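Local coordinates for protein R-imine reductase (Streptomyces kanamyceticus, PDB 3ZGY) that catalyses the R-selective, NADPH-dependent reduction of an imine substrate, at residues Leu208-Val213 against Glu267-Asn272. Numbering follows the deposited sequence.
Sequences LGTAGV and EFLGVN
The methyl of T210 reaches both V271 and L269 and its hydroxyl L269 alone, in a small contact between two helix ends that is made by van der Waals packing alone. T210 CG2 lies 3.8 Å from V271 CG1 and 4.0 Å from L269 CB, and so touches both hydrophobic residues. The hydroxyl branch runs beside the leucine tip, with T210 OG1 3.6 Å from L269 CD1. The T210 side chain crosses those of L269 and V271 at about a right angle. A chi1 of 66° folds OG1 back over the main chain, where it hydrogen-bonds to L207 O in the last turn of helix 182-209, which satisfies the hydroxyl and leaves CG2 turned to V271.

Behind these side chains, both helices finish in Schellman motifs. G270, with positive phi, ends the helix between L269 and V271, and the side chains of both set out toward T210. In 208-213, G212 takes the C-prime place, with G212 N bonded to G209 O at 2.9 Å and a weak bond from V213 N to L208 O.

The contact thus joins the C-terminal ends of helices 182-209 and 252-269 within the C-terminal domain, far from the annotated NADP-binding residues. L269 and V271 also pack on L207 of helix 182-209, while F303 of the second subunit packs against V271.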
loop_
_atom_site.group_PDB
_atom_site.type_symbol
_atom_site.label_atom_id
_atom_site.label_comp_id
_atom_site.label_asym_id
_atom_site.label_seq_id
_atom_site.Cartn_x
_atom_site.Cartn_y
_atom_site.Cartn_z
ATOM N N LEU D 208 16.028 -5.301 -6.121
ATOM C CA LEU D 208 17.262 -4.844 -5.461
ATOM C C LEU D 208 18.115 -6.001 -4.966
ATOM O O LEU D 208 19.319 -5.913 -4.922
ATOM C CB LEU D 208 16.963 -3.927 -4.320
ATOM C CG LEU D 208 16.426 -2.630 -4.858
ATOM C CD1 LEU D 208 15.454 -2.066 -3.862
ATOM C CD2 LEU D 208 17.548 -1.659 -5.104
ATOM N N GLY D 209 17.491 -7.107 -4.643
ATOM C CA GLY D 209 18.252 -8.277 -4.298
ATOM C C GLY D 209 19.175 -8.721 -5.407
ATOM O O GLY D 209 20.190 -9.293 -5.127
ATOM N N THR D 210 18.844 -8.460 -6.673
ATOM C CA THR D 210 19.661 -8.982 -7.775
ATOM C C THR D 210 21.051 -8.360 -7.740
ATOM O O THR D 210 22.008 -8.954 -8.244
ATOM C CB THR D 210 19.040 -8.728 -9.173
ATOM O OG1 THR D 210 18.994 -7.315 -9.481
ATOM C CG2 THR D 210 17.679 -9.356 -9.261
ATOM N N ALA D 211 21.140 -7.168 -7.154
ATOM C CA ALA D 211 22.413 -6.473 -7.025
ATOM C C ALA D 211 22.983 -6.611 -5.619
ATOM O O ALA D 211 23.829 -5.844 -5.231
ATOM C CB ALA D 211 22.251 -5.003 -7.374
ATOM N N GLY D 212 22.495 -7.570 -4.838
ATOM C CA GLY D 212 23.003 -7.788 -3.517
ATOM C C GLY D 212 22.620 -6.723 -2.492
ATOM O O GLY D 212 23.090 -6.799 -1.383
ATOM N N VAL D 213 21.752 -5.755 -2.791
ATOM C CA VAL D 213 21.248 -4.934 -1.683
ATOM C C VAL D 213 20.224 -5.680 -0.806
ATOM O O VAL D 213 19.280 -6.263 -1.298
ATOM C CB VAL D 213 20.841 -3.486 -2.045
ATOM C CG1 VAL D 213 20.859 -3.230 -3.525
ATOM C CG2 VAL D 213 19.539 -3.057 -1.394
ATOM N N GLU D 267 11.886 -8.670 -16.314
ATOM C CA GLU D 267 12.122 -9.812 -17.209
ATOM C C GLU D 267 13.608 -10.060 -17.330
ATOM O O GLU D 267 14.092 -11.147 -17.040
ATOM C CB GLU D 267 11.499 -9.568 -18.589
ATOM C CG GLU D 267 10.015 -9.933 -18.659
ATOM C CD GLU D 267 9.314 -9.412 -19.924
ATOM O OE1 GLU D 267 9.977 -8.767 -20.795
ATOM O OE2 GLU D 267 8.079 -9.662 -20.043
ATOM N N PHE D 268 14.339 -9.005 -17.676
ATOM C CA PHE D 268 15.780 -9.110 -17.829
ATOM C C PHE D 268 16.542 -9.588 -16.613
ATOM O O PHE D 268 17.530 -10.260 -16.783
ATOM C CB PHE D 268 16.348 -7.788 -18.253
ATOM C CG PHE D 268 17.781 -7.869 -18.693
ATOM C CD1 PHE D 268 18.119 -8.455 -19.894
ATOM C CD2 PHE D 268 18.788 -7.345 -17.896
ATOM C CE1 PHE D 268 19.431 -8.525 -20.296
ATOM C CE2 PHE D 268 20.107 -7.406 -18.295
ATOM C CZ PHE D 268 20.428 -8.008 -19.493
ATOM N N LEU D 269 16.161 -9.216 -15.401
ATOM C CA LEU D 269 16.898 -9.663 -14.236
ATOM C C LEU D 269 16.422 -11.027 -13.777
ATOM O O LEU D 269 16.946 -11.601 -12.812
ATOM C CB LEU D 269 16.757 -8.663 -13.109
ATOM C CG LEU D 269 17.197 -7.221 -13.400
ATOM C CD1 LEU D 269 16.853 -6.342 -12.232
ATOM C CD2 LEU D 269 18.690 -7.190 -13.650
ATOM N N GLY D 270 15.403 -11.550 -14.455
ATOM C CA GLY D 270 14.897 -12.872 -14.149
ATOM C C GLY D 270 14.031 -12.924 -12.917
ATOM O O GLY D 270 13.916 -13.972 -12.289
ATOM N N VAL D 271 13.487 -11.794 -12.494
ATOM C CA VAL D 271 12.562 -11.834 -11.372
ATOM C C VAL D 271 11.173 -11.825 -11.986
ATOM O O VAL D 271 10.994 -11.561 -13.160
ATOM C CB VAL D 271 12.743 -10.662 -10.389
ATOM C CG1 VAL D 271 14.165 -10.616 -9.897
ATOM C CG2 VAL D 271 12.381 -9.330 -11.026
ATOM N N ASN D 272 10.187 -12.139 -11.191
ATOM C CA ASN D 272 8.824 -12.111 -11.660
ATOM C C ASN D 272 8.372 -10.785 -12.233
ATOM O O ASN D 272 8.557 -9.762 -11.618
ATOM C CB ASN D 272 7.899 -12.453 -10.503
ATOM C CG ASN D 272 6.617 -13.038 -10.981
ATOM O OD1 ASN D 272 5.680 -12.312 -11.313
ATOM N ND2 ASN D 272 6.614 -14.339 -11.148
#